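Local coordinates for protein murein peptide amidase A (Escherichia coli O157:H7, PDB 5HXD) that probably hydrolyses the gamma-D-glutamyl-diaminopimelate amide bond of murein tripeptide as a dimeric, zinc-dependent amidase of the M14 carboxypeptidase family, at residues Ser55-Thr58 with Leu59-Leu63; Ser69-Arg72 with His73-Leu77; Leu141-Leu144 with Ile145-Ile148; Ser169-Gly172 with Glu173-Ala176; Pro212-Ser215 with Ser216-Ser220. All blocks are in the same frame, centred on the assembly; numbering follows the deposited sequence.

Contact 1: residues Ser55-Thr58 with Leu59-Leu63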
loop_
_atom_site.group_PDB
_atom_site.type_symbol
_atom_site.label_atom_id
_atom_site.label_comp_id
_atom_site.label_asym_id
_atom_site.label_seq_id
_atom_site.Cartn_x
_atom_site.Cartn_y
_atom_site.Cartn_z
ATOM N N SER A 55 -1.975 -8.194 0.244
ATOM C CA SER A 55 -2.062 -8.987 1.476
ATOM C C SER A 55 -2.203 -8.080 2.703
ATOM O O SER A 55 -2.818 -8.464 3.688
ATOM C CB SER A 55 -0.860 -9.936 1.617
ATOM O OG SER A 55 0.321 -9.415 1.026
ATOM N N VAL A 56 -1.677 -6.862 2.633
ATOM C CA VAL A 56 -1.790 -5.938 3.760
ATOM C C VAL A 56 -3.203 -5.400 3.892
ATOM O O VAL A 56 -3.645 -5.047 4.983
ATOM C CB VAL A 56 -0.829 -4.762 3.635
ATOM C CG1 VAL A 56 -0.981 -3.824 4.834
ATOM C CG2 VAL A 56 0.601 -5.270 3.500
ATOM N N VAL A 57 -3.930 -5.348 2.786
ATOM C CA VAL A 57 -5.326 -4.947 2.872
ATOM C C VAL A 57 -6.164 -6.146 3.298
ATOM O O VAL A 57 -7.105 -6.004 4.065
ATOM C CB VAL A 57 -5.842 -4.379 1.551
ATOM C CG1 VAL A 57 -7.318 -4.069 1.651
ATOM C CG2 VAL A 57 -5.057 -3.128 1.186
ATOM N N THR A 58 -5.784 -7.329 2.824
ATOM C CA THR A 58 -6.493 -8.559 3.150
ATOM C C THR A 58 -6.400 -8.889 4.635
ATOM O O THR A 58 -7.408 -9.180 5.282
ATOM C CB THR A 58 -5.955 -9.753 2.361
ATOM O OG1 THR A 58 -6.243 -9.581 0.971
ATOM C CG2 THR A 58 -6.618 -11.035 2.850
ATOM N N LEU A 59 -5.180 -8.837 5.162
ATOM C CA LEU A 59 -4.943 -9.048 6.589
ATOM C C LEU A 59 -5.580 -7.963 7.452
ATOM O O LEU A 59 -6.071 -8.254 8.533
ATOM C CB LEU A 59 -3.443 -9.125 6.876
ATOM C CG LEU A 59 -3.059 -9.432 8.325
ATOM C CD1 LEU A 59 -3.698 -10.733 8.776
ATOM C CD2 LEU A 59 -1.541 -9.491 8.461
ATOM N N SER A 60 -5.569 -6.718 6.977
ATOM C CA SER A 60 -6.219 -5.610 7.682
ATOM C C SER A 60 -7.731 -5.790 7.702
ATOM O O SER A 60 -8.408 -5.350 8.636
ATOM C CB SER A 60 -5.867 -4.264 7.033
ATOM O OG SER A 60 -6.484 -3.178 7.720
ATOM N N CYS A 61 -8.256 -6.430 6.654
ATOM C CA CYS A 61 -9.690 -6.694 6.544
ATOM C C CYS A 61 -10.069 -7.839 7.459
ATOM O O CYS A 61 -11.081 -7.786 8.157
ATOM C CB CYS A 61 -10.087 -7.019 5.102
ATOM S SG CYS A 61 -10.242 -5.565 4.027
ATOM N N ALA A 62 -9.239 -8.873 7.452
ATOM C CA ALA A 62 -9.459 -10.020 8.302
ATOM C C ALA A 62 -9.385 -9.617 9.760
ATOM O O ALA A 62 -10.217 -10.024 10.546
ATOM C CB ALA A 62 -8.462 -11.088 7.999
ATOM N N LEU A 63 -8.399 -8.798 10.108
ATOM C CA LEU A 63 -8.236 -8.326 11.475
ATOM C C LEU A 63 -9.424 -7.480 11.919
ATOM O O LEU A 63 -9.789 -7.480 13.090
ATOM C CB LEU A 63 -6.934 -7.542 11.598
ATOM C CG LEU A 63 -6.499 -6.939 12.934
ATOM C CD1 LEU A 63 -6.399 -7.984 13.998
ATOM C CD2 LEU A 63 -5.152 -6.292 12.754
#
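Val57 and Cys61 make the apolar side-chain contact of this helical turn, with Val57 CG1 4.1 Å from Cys61 SG. The Cys61 thiol reaches back because chi1 of -79° sets SG anti to its own carbonyl carbon and beside its backbone N. The close packing is in the backbone. Leu59 N donates to Ser55 O at 2.8 Å with a nearly straight N-H...O angle of 170°, and Ala62 N reaches Thr58 O at 2.9 Å. Cys61 N binds Val57 O, also at 2.9 Å. The rung from Ser60 N to Val56 O is longer, 3.2 Å, and its donor stands above the carbonyl plane. Apart from that pair of side chains, the others turn outward and find partners elsewhere, so the loose side is filled by protein and every touching residue is buried. Thr58 OG1 turns back to Ser54 O, Leu59 packs on Val75 and Leu77, and Ser60 OG bonds to Leu86 O of the second subunit. At the N-terminal end of the turn, the Ser55 side chain is about 5 Å from that of Glu52, a predicted zinc ligand. The turn belongs to helix 53-65, the crossover helix of a beta-alpha-beta unit between parallel strands 43-45 and 74-76.

Contact 2: residues Ser69-Arg72 with His73-Leu77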
loop_
_atom_site.group_PDB
_atom_site.type_symbol
_atom_site.label_atom_id
_atom_site.label_comp_id
_atom_site.label_asym_id
_atom_site.label_seq_id
_atom_site.Cartn_x
_atom_site.Cartn_y
_atom_site.Cartn_z
ATOM N N SER A 69 -12.368 -11.595 20.240
ATOM C CA SER A 69 -12.153 -12.644 21.257
ATOM C C SER A 69 -11.464 -13.889 20.701
ATOM O O SER A 69 -10.665 -14.518 21.395
ATOM C CB SER A 69 -13.486 -13.062 21.897
ATOM O OG SER A 69 -14.384 -11.973 22.037
ATOM N N LEU A 70 -11.786 -14.230 19.452
ATOM C CA LEU A 70 -11.332 -15.460 18.798
ATOM C C LEU A 70 -9.911 -15.416 18.197
ATOM O O LEU A 70 -9.462 -16.408 17.613
ATOM C CB LEU A 70 -12.316 -15.843 17.680
ATOM C CG LEU A 70 -13.826 -15.906 17.944
ATOM C CD1 LEU A 70 -14.623 -15.892 16.626
ATOM C CD2 LEU A 70 -14.178 -17.137 18.781
ATOM N N ARG A 71 -9.199 -14.293 18.312
ATOM C CA ARG A 71 -7.874 -14.211 17.685
ATOM C C ARG A 71 -6.821 -14.918 18.530
ATOM O O ARG A 71 -6.645 -14.621 19.716
ATOM C CB ARG A 71 -7.455 -12.747 17.425
ATOM C CG ARG A 71 -6.238 -12.598 16.479
ATOM C CD ARG A 71 -6.194 -11.236 15.729
ATOM N NE ARG A 71 -6.071 -10.093 16.631
ATOM C CZ ARG A 71 -4.921 -9.676 17.146
ATOM N NH1 ARG A 71 -3.801 -10.305 16.840
ATOM N NH2 ARG A 71 -4.885 -8.638 17.966
ATOM N N ARG A 72 -6.115 -15.854 17.913
ATOM C CA ARG A 72 -5.104 -16.610 18.630
ATOM C C ARG A 72 -3.675 -16.071 18.443
ATOM O O ARG A 72 -2.793 -16.322 19.279
ATOM C CB ARG A 72 -5.167 -18.079 18.199
ATOM C CG ARG A 72 -6.579 -18.663 18.184
ATOM C CD ARG A 72 -6.559 -20.157 17.912
ATOM N NE ARG A 72 -6.962 -20.933 19.084
ATOM C CZ ARG A 72 -8.153 -21.505 19.241
ATOM N NH1 ARG A 72 -9.084 -21.401 18.296
ATOM N NH2 ARG A 72 -8.409 -22.185 20.348
ATOM N N HIS A 73 -3.462 -15.319 17.360
ATOM C CA HIS A 73 -2.115 -14.969 16.901
ATOM C C HIS A 73 -1.872 -13.462 16.764
ATOM O O HIS A 73 -2.779 -12.709 16.440
ATOM C CB HIS A 73 -1.838 -15.660 15.556
ATOM C CG HIS A 73 -2.178 -17.126 15.545
ATOM N ND1 HIS A 73 -1.797 -17.984 16.551
ATOM C CD2 HIS A 73 -2.858 -17.881 14.645
ATOM C CE1 HIS A 73 -2.228 -19.204 16.277
ATOM N NE2 HIS A 73 -2.876 -19.167 15.125
ATOM N N HIS A 74 -0.631 -13.045 17.017
ATOM C CA HIS A 74 -0.199 -11.654 16.878
ATOM C C HIS A 74 -0.140 -11.195 15.417
ATOM O O HIS A 74 0.110 -12.000 14.515
ATOM C CB HIS A 74 1.187 -11.453 17.501
ATOM C CG HIS A 74 1.299 -11.913 18.920
ATOM N ND1 HIS A 74 0.572 -11.347 19.942
ATOM C CD2 HIS A 74 2.074 -12.861 19.491
ATOM C CE1 HIS A 74 0.878 -11.940 21.082
ATOM N NE2 HIS A 74 1.789 -12.863 20.835
ATOM N N VAL A 75 -0.325 -9.895 15.189
ATOM C CA VAL A 75 -0.418 -9.364 13.827
ATOM C C VAL A 75 0.379 -8.080 13.613
ATOM O O VAL A 75 0.262 -7.125 14.387
ATOM C CB VAL A 75 -1.896 -9.098 13.435
ATOM C CG1 VAL A 75 -1.982 -8.374 12.082
ATOM C CG2 VAL A 75 -2.691 -10.409 13.410
ATOM N N VAL A 76 1.200 -8.093 12.563
ATOM C CA VAL A 76 1.830 -6.897 12.004
ATOM C C VAL A 76 1.369 -6.673 10.552
ATOM O O VAL A 76 1.738 -7.426 9.648
ATOM C CB VAL A 76 3.374 -7.016 12.028
ATOM C CG1 VAL A 76 4.030 -5.874 11.234
ATOM C CG2 VAL A 76 3.880 -7.097 13.454
ATOM N N LEU A 77 0.557 -5.647 10.323
ATOM C CA LEU A 77 0.036 -5.383 8.977
ATOM C C LEU A 77 1.113 -4.894 8.014
ATOM O O LEU A 77 1.116 -5.277 6.844
ATOM C CB LEU A 77 -1.092 -4.357 9.027
ATOM C CG LEU A 77 -2.372 -4.845 9.689
ATOM C CD1 LEU A 77 -3.367 -3.722 9.818
ATOM C CD2 LEU A 77 -2.934 -5.954 8.855
#
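Arg71 reaches forward alongside the chain that follows it and meets His73 through NH1, which lies 2.6 Å from His73 O. The N-H...O angle of 125° makes this a weak hydrogen bond despite the short separation. With CG anti to the backbone N, the arginine chain first runs out and then bends at chi3 (62°), bringing the guanidinium edge to His73 O and His74 CA. The same NH1 is 3.6 Å from Val75 CG2. A second first-shell contact is a CH-pi approach: Arg72 CB sits over one face of the His73 ring, 3.8 Å from its centroid and 15° off the normal, displaced toward the rim. In the next shell Phe32 O is the stronger acceptor for Arg71 NH1, and Arg72 NE forms a salt bridge with Glu40 OE2. The His73 ring is held at two points, ND1 by Gly42 N and NE2 by Trp233 O, a pattern consistent with a proton on NE2; Trp152 meets it edge-to-face. Two bonds and an aromatic neighbour should thus fix the plane on which Arg72 CB rests. The arrangement marks the entry from a loop into strand 74-76, the last strand on that side of the mixed sheet within the chain, parallel to strand 43-45.

Contact 3: residues Leu141-Leu144 with Ile145-Ile148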
loop_
_atom_site.group_PDB
_atom_site.type_symbol
_atom_site.label_atom_id
_atom_site.label_comp_id
_atom_site.label_asym_id
_atom_site.label_seq_id
_atom_site.Cartn_x
_atom_site.Cartn_y
_atom_site.Cartn_z
ATOM N N LEU A 141 11.519 -5.238 14.164
ATOM C CA LEU A 141 10.839 -6.519 14.069
ATOM C C LEU A 141 11.629 -7.617 14.780
ATOM O O LEU A 141 11.040 -8.472 15.406
ATOM C CB LEU A 141 10.602 -6.922 12.610
ATOM C CG LEU A 141 9.718 -8.169 12.460
ATOM C CD1 LEU A 141 8.280 -7.851 12.824
ATOM C CD2 LEU A 141 9.799 -8.779 11.074
ATOM N N CYS A 142 12.955 -7.596 14.665
ATOM C CA CYS A 142 13.810 -8.596 15.299
ATOM C C CYS A 142 13.686 -8.602 16.817
ATOM O O CYS A 142 13.745 -9.671 17.448
ATOM C CB CYS A 142 15.271 -8.375 14.921
ATOM S SG CYS A 142 15.698 -9.014 13.311
ATOM N N GLN A 143 13.523 -7.414 17.399
ATOM C CA GLN A 143 13.387 -7.293 18.842
ATOM C C GLN A 143 11.985 -7.670 19.324
ATOM O O GLN A 143 11.829 -8.293 20.389
ATOM C CB GLN A 143 13.755 -5.883 19.301
ATOM C CG GLN A 143 15.263 -5.664 19.395
ATOM C CD GLN A 143 16.007 -6.862 20.026
ATOM O OE1 GLN A 143 15.595 -7.398 21.072
ATOM N NE2 GLN A 143 17.100 -7.292 19.379
ATOM N N LEU A 144 10.979 -7.293 18.540
ATOM C CA LEU A 144 9.605 -7.729 18.756
ATOM C C LEU A 144 9.548 -9.253 18.895
ATOM O O LEU A 144 9.012 -9.773 19.872
ATOM C CB LEU A 144 8.706 -7.263 17.599
ATOM C CG LEU A 144 7.213 -7.607 17.616
ATOM C CD1 LEU A 144 6.447 -6.696 18.558
ATOM C CD2 LEU A 144 6.631 -7.540 16.220
ATOM N N ILE A 145 10.129 -9.962 17.931
ATOM C CA ILE A 145 10.055 -11.421 17.910
ATOM C C ILE A 145 10.873 -12.062 19.057
ATOM O O ILE A 145 10.603 -13.193 19.447
ATOM C CB ILE A 145 10.495 -11.969 16.511
ATOM C CG1 ILE A 145 9.624 -11.336 15.428
ATOM C CG2 ILE A 145 10.357 -13.486 16.423
ATOM C CD1 ILE A 145 9.913 -11.805 14.015
ATOM N N HIS A 146 11.839 -11.331 19.615
ATOM C CA HIS A 146 12.554 -11.786 20.817
ATOM C C HIS A 146 11.703 -11.577 22.059
ATOM O O HIS A 146 11.567 -12.481 22.880
ATOM C CB HIS A 146 13.891 -11.064 20.985
ATOM C CG HIS A 146 15.037 -11.730 20.278
ATOM N ND1 HIS A 146 15.578 -11.235 19.118
ATOM C CD2 HIS A 146 15.733 -12.852 20.583
ATOM C CE1 HIS A 146 16.571 -12.028 18.726
ATOM N NE2 HIS A 146 16.680 -13.008 19.595
ATOM N N ARG A 147 11.121 -10.389 22.186
ATOM C CA ARG A 147 10.228 -10.071 23.303
ATOM C C ARG A 147 9.072 -11.090 23.426
ATOM O O ARG A 147 8.866 -11.684 24.494
ATOM C CB ARG A 147 9.675 -8.646 23.141
ATOM C CG ARG A 147 8.834 -8.111 24.322
ATOM C CD ARG A 147 7.914 -6.930 23.898
ATOM N NE ARG A 147 8.642 -5.909 23.145
ATOM C CZ ARG A 147 8.068 -5.048 22.298
ATOM N NH1 ARG A 147 6.752 -5.109 22.110
ATOM N NH2 ARG A 147 8.793 -4.135 21.631
ATOM N N ILE A 148 8.341 -11.308 22.327
ATOM C CA ILE A 148 7.102 -12.090 22.379
ATOM C C ILE A 148 7.283 -13.601 22.237
ATOM O O ILE A 148 6.397 -14.362 22.650
ATOM C CB ILE A 148 6.096 -11.639 21.287
ATOM C CG1 ILE A 148 6.631 -11.963 19.892
ATOM C CG2 ILE A 148 5.766 -10.168 21.427
ATOM C CD1 ILE A 148 5.556 -12.295 18.911
#
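Ile145 N, Arg147 N and Ile148 N close regular alpha-helical rungs onto Leu141 O, Gln143 O and Leu144 O, with N-H...O angles of at least 161°. The rung at His146 differs, because its backbone N is only weakly bonded to Cys142 O, at 3.3 Å. The imidazole compensates: His146 ND1 donates to the same Cys142 O at 2.9 Å, from above the carbonyl plane and with an angle of 142°, so one oxygen takes both donors. As modelled, this requires a proton on ND1. Gln143 slants across the histidine, yet its amide plane is nearly parallel to the imidazole; the nearest approach is OE1 to His146 CB, 4.0 Å. Helix 136-148 is amphipathic, with Gln143, His146 and Arg147 exposed while its leucines and Ile145 are buried. Leu144 packs on Val76, and Ile148 on His74, both of strand 74-76; Leu141 and Ile145 instead meet Phe195 of helix 195-201. Between themselves those two touch through Leu141 CG and Ile145 CD1 at 4.0 Å. In Ile145, CG1 is anti to the carbonyl carbon (chi1 -56°) and the chain then extends, carrying CD1 back toward the leucine. At the boundary with the polar side, Leu144 CD1 lies 3.9 Å from Arg147 NH1.

Contact 4: residues Ser169-Gly172 with Glu173-Ala176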
loop_
_atom_site.group_PDB
_atom_site.type_symbol
_atom_site.label_atom_id
_atom_site.label_comp_id
_atom_site.label_asym_id
_atom_site.label_seq_id
_atom_site.Cartn_x
_atom_site.Cartn_y
_atom_site.Cartn_z
ATOM N N SER A 169 4.788 -28.717 7.111
ATOM C CA SER A 169 4.055 -29.082 8.319
ATOM C C SER A 169 2.541 -28.985 8.133
ATOM O O SER A 169 2.050 -28.881 7.013
ATOM C CB SER A 169 4.492 -28.195 9.477
ATOM O OG SER A 169 4.207 -26.840 9.177
ATOM N N GLU A 170 1.804 -29.007 9.238
ATOM C CA GLU A 170 0.344 -28.956 9.185
ATOM C C GLU A 170 -0.186 -27.591 8.723
ATOM O O GLU A 170 -1.056 -27.492 7.838
ATOM C CB GLU A 170 -0.236 -29.301 10.557
ATOM C CG GLU A 170 -1.753 -29.326 10.602
ATOM C CD GLU A 170 -2.282 -29.671 11.974
ATOM O OE1 GLU A 170 -1.453 -29.954 12.864
ATOM O OE2 GLU A 170 -3.519 -29.652 12.165
ATOM N N LEU A 171 0.340 -26.547 9.352
ATOM C CA LEU A 171 -0.036 -25.180 9.055
ATOM C C LEU A 171 0.248 -24.892 7.586
ATOM O O LEU A 171 -0.538 -24.237 6.899
ATOM C CB LEU A 171 0.728 -24.229 9.975
ATOM C CG LEU A 171 0.369 -22.751 9.992
ATOM C CD1 LEU A 171 -1.135 -22.567 9.909
ATOM C CD2 LEU A 171 0.910 -22.149 11.267
ATOM N N GLY A 172 1.365 -25.430 7.110
ATOM C CA GLY A 172 1.755 -25.295 5.722
ATOM C C GLY A 172 0.769 -25.941 4.769
ATOM O O GLY A 172 0.490 -25.401 3.690
ATOM N N GLU A 173 0.242 -27.100 5.163
ATOM C CA GLU A 173 -0.746 -27.806 4.350
ATOM C C GLU A 173 -2.143 -27.227 4.576
ATOM O O GLU A 173 -2.977 -27.247 3.674
ATOM C CB GLU A 173 -0.708 -29.314 4.641
ATOM C CG GLU A 173 0.629 -29.928 4.233
ATOM C CD GLU A 173 0.723 -31.427 4.412
ATOM O OE1 GLU A 173 0.781 -31.906 5.573
ATOM O OE2 GLU A 173 0.770 -32.119 3.372
ATOM N N TRP A 174 -2.390 -26.696 5.767
ATOM C CA TRP A 174 -3.607 -25.940 5.991
ATOM C C TRP A 174 -3.635 -24.729 5.075
ATOM O O TRP A 174 -4.629 -24.480 4.390
ATOM C CB TRP A 174 -3.731 -25.482 7.441
ATOM C CG TRP A 174 -5.022 -24.767 7.659
ATOM C CD1 TRP A 174 -6.216 -25.327 7.989
ATOM C CD2 TRP A 174 -5.263 -23.357 7.526
ATOM N NE1 TRP A 174 -7.187 -24.360 8.078
ATOM C CE2 TRP A 174 -6.629 -23.141 7.798
ATOM C CE3 TRP A 174 -4.461 -22.259 7.203
ATOM C CZ2 TRP A 174 -7.211 -21.868 7.759
ATOM C CZ3 TRP A 174 -5.044 -20.989 7.162
ATOM C CH2 TRP A 174 -6.402 -20.808 7.442
ATOM N N LEU A 175 -2.539 -23.973 5.074
ATOM C CA LEU A 175 -2.446 -22.741 4.293
ATOM C C LEU A 175 -2.647 -23.040 2.821
ATOM O O LEU A 175 -3.348 -22.307 2.117
ATOM C CB LEU A 175 -1.089 -22.052 4.516
ATOM C CG LEU A 175 -0.873 -21.339 5.859
ATOM C CD1 LEU A 175 0.593 -21.031 6.098
ATOM C CD2 LEU A 175 -1.712 -20.072 5.946
ATOM N N ALA A 176 -2.037 -24.129 2.359
ATOM C CA ALA A 176 -2.099 -24.489 0.947
ATOM C C ALA A 176 -3.532 -24.745 0.540
ATOM O O ALA A 176 -3.989 -24.283 -0.510
ATOM C CB ALA A 176 -1.240 -25.700 0.658
#
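The Trp174 indole receives Leu171 at a slant, with Leu171 CD1 4.3 Å from Trp174 CE3, while CG of the adjacent Leu175 lies at the ring edge, in its plane. Trp233 meets the indole edge-to-face. This is the first part of helix 170-178, the connecting helix of a beta-alpha-beta unit between strands 162-164 and 183-184. Trp174 CG is anti to the backbone N (chi1 -177°), which carries the ring outward to Asn229 and Leu230 of helix 224-230. Leu171 CD1 also touches Leu175 CG, at 4.2 Å, so one methyl bridges two side chains of the next turn. Ser169 holds the N-cap position; its OG is bonded to Asp165 OD2, and its carbonyl starts the ladder by accepting from Glu173 N at 3.1 Å. The carboxylate of Glu173 is carried on an extended chain whose CG passes 3.3 Å from Ser169 O. Farther along, Trp174 N and Leu175 N donate to Glu170 O and Leu171 O with angles near 160°. Gly172 brings no side chain to this turn; its carbonyl takes Ala176 N at 3.1 Å, with the donor 38° out of the carbonyl plane and Ala176 CB 3.5 Å from the same oxygen.

Contact 5: residues Pro212-Ser215 with Ser216-Ser220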
loop_
_atom_site.group_PDB
_atom_site.type_symbol
_atom_site.label_atom_id
_atom_site.label_comp_id
_atom_site.label_asym_id
_atom_site.label_seq_id
_atom_site.Cartn_x
_atom_site.Cartn_y
_atom_site.Cartn_z
ATOM N N PRO A 212 -1.112 -14.685 -5.177
ATOM C CA PRO A 212 -0.900 -14.568 -6.620
ATOM C C PRO A 212 -1.051 -13.108 -7.002
ATOM O O PRO A 212 -1.351 -12.298 -6.117
ATOM C CB PRO A 212 -2.016 -15.424 -7.201
ATOM C CG PRO A 212 -3.149 -15.233 -6.210
ATOM C CD PRO A 212 -2.495 -15.077 -4.845
ATOM N N PRO A 213 -0.826 -12.760 -8.278
ATOM C CA PRO A 213 -1.225 -11.404 -8.671
ATOM C C PRO A 213 -2.728 -11.271 -8.503
ATOM O O PRO A 213 -3.478 -12.087 -9.035
ATOM C CB PRO A 213 -0.810 -11.318 -10.132
ATOM C CG PRO A 213 0.287 -12.335 -10.267
ATOM C CD PRO A 213 -0.112 -13.461 -9.359
ATOM N N ILE A 214 -3.157 -10.289 -7.727
ATOM C CA ILE A 214 -4.564 -10.133 -7.407
ATOM C C ILE A 214 -4.823 -8.762 -6.775
ATOM O O ILE A 214 -4.030 -8.275 -5.969
ATOM C CB ILE A 214 -5.045 -11.245 -6.456
ATOM C CG1 ILE A 214 -6.567 -11.157 -6.272
ATOM C CG2 ILE A 214 -4.272 -11.190 -5.119
ATOM C CD1 ILE A 214 -7.157 -12.167 -5.308
ATOM N N SER A 215 -5.929 -8.135 -7.153
ATOM C CA SER A 215 -6.261 -6.814 -6.646
ATOM C C SER A 215 -6.697 -6.869 -5.187
ATOM O O SER A 215 -7.204 -7.883 -4.751
ATOM C CB SER A 215 -7.364 -6.198 -7.499
ATOM O OG SER A 215 -8.549 -6.960 -7.407
ATOM N N SER A 216 -6.516 -5.774 -4.449
ATOM C CA SER A 216 -7.029 -5.645 -3.083
ATOM C C SER A 216 -8.561 -5.741 -3.012
ATOM O O SER A 216 -9.131 -5.906 -1.932
ATOM C CB SER A 216 -6.588 -4.316 -2.455
ATOM O OG SER A 216 -5.270 -3.967 -2.839
ATOM N N ASP A 217 -9.227 -5.628 -4.157
ATOM C CA ASP A 217 -10.684 -5.630 -4.192
ATOM C C ASP A 217 -11.245 -7.051 -4.251
ATOM O O ASP A 217 -12.262 -7.356 -3.616
ATOM C CB ASP A 217 -11.183 -4.810 -5.377
ATOM C CG ASP A 217 -12.694 -4.798 -5.480
ATOM O OD1 ASP A 217 -13.351 -4.035 -4.728
ATOM O OD2 ASP A 217 -13.224 -5.562 -6.316
ATOM N N GLU A 218 -10.569 -7.915 -5.008
ATOM C CA GLU A 218 -10.950 -9.323 -5.118
ATOM C C GLU A 218 -10.350 -10.191 -3.988
ATOM O O GLU A 218 -10.927 -11.214 -3.592
ATOM C CB GLU A 218 -10.525 -9.882 -6.487
ATOM C CG GLU A 218 -11.013 -11.319 -6.749
ATOM C CD GLU A 218 -10.255 -12.022 -7.866
ATOM O OE1 GLU A 218 -9.528 -11.343 -8.621
ATOM O OE2 GLU A 218 -10.379 -13.262 -7.977
ATOM N N ALA A 219 -9.187 -9.791 -3.481
ATOM C CA ALA A 219 -8.559 -10.505 -2.378
ATOM C C ALA A 219 -9.338 -10.258 -1.086
ATOM O O ALA A 219 -9.423 -11.134 -0.211
ATOM C CB ALA A 219 -7.096 -10.086 -2.229
ATOM N N SER A 220 -9.934 -9.072 -0.984
ATOM C CA SER A 220 -10.808 -8.753 0.140
ATOM C C SER A 220 -12.134 -9.531 0.055
ATOM O O SER A 220 -12.912 -9.552 1.010
ATOM C CB SER A 220 -11.068 -7.252 0.188
ATOM O OG SER A 220 -11.727 -6.906 1.387
#
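Ser215 and Glu218 are joined by the hydrogen bond that caps helix 216-222. Glu218 N donates to Ser215 OG at 3.3 Å with an angle of 156°, and Ser215 is therefore a side-chain N-cap. Its chi1 of 63° places OG between the backbone N and the carbonyl carbon, from where it can meet an N-H of the first turn. The carbonyl of the same residue takes Ala219 N at 3.0 Å, nearly in line with the C=O bond, and Glu218 N weakly, so Ser215 serves the helix start through two oxygens. Glu218 OE1 stays 5.0 Å from Ser215 N, and the return bond that would make a capping box is not formed.

Apolar contact comes from the residue before the cap. The extended Ile214 side chain puts CD1 3.7 Å from Ala219 CB, linking the two positions of a hydrophobic staple. Separate from this pair is a van der Waals approach of a carboxylate: the Glu218 chain crosses Ile214 at about a right angle, with OE1 3.8 Å from Ile214 CG1.

Charge gathers at this helix end, where the acidic Asp217 and Glu218 probably interact favourably with the helix dipole. Asp217 OD2 also bonds to Ser117 OG of the second subunit, whose Ile214 packs on Ser215.

Within the chain, the loop follows strand 206-210, which ends at the predicted catalytic Glu210. The loop and the new helix both lie on helix 53-65: Ile214 of the loop meets Ser54, while Ser216 and Ala219 meet Val57 and Thr58.

In the fold
Contacts 1 and 2 are buried, and each touches two others: contact 1 packs against 2 and 5, contact 2 against 1 and 3. They hold successive elements of one beta-alpha-beta unit. Contacts 3, 4 and 5 are partly buried. Contact 3 packs on strand 74-76 with one face and exposes polar residues on the other, while contact 4 touches none of the other four. Contacts 3 and 5 lie on opposite sides of the chain's centre, about 30 Å apart between centres. Helical ladders dominate 1, 3 and 4, and a forward-reaching arginine marks 2. Serines hold the N-cap in both 4 and 5, but only in 5 does the side chain make the capping bond. Contacts 1 and 5 both meet the second subunit.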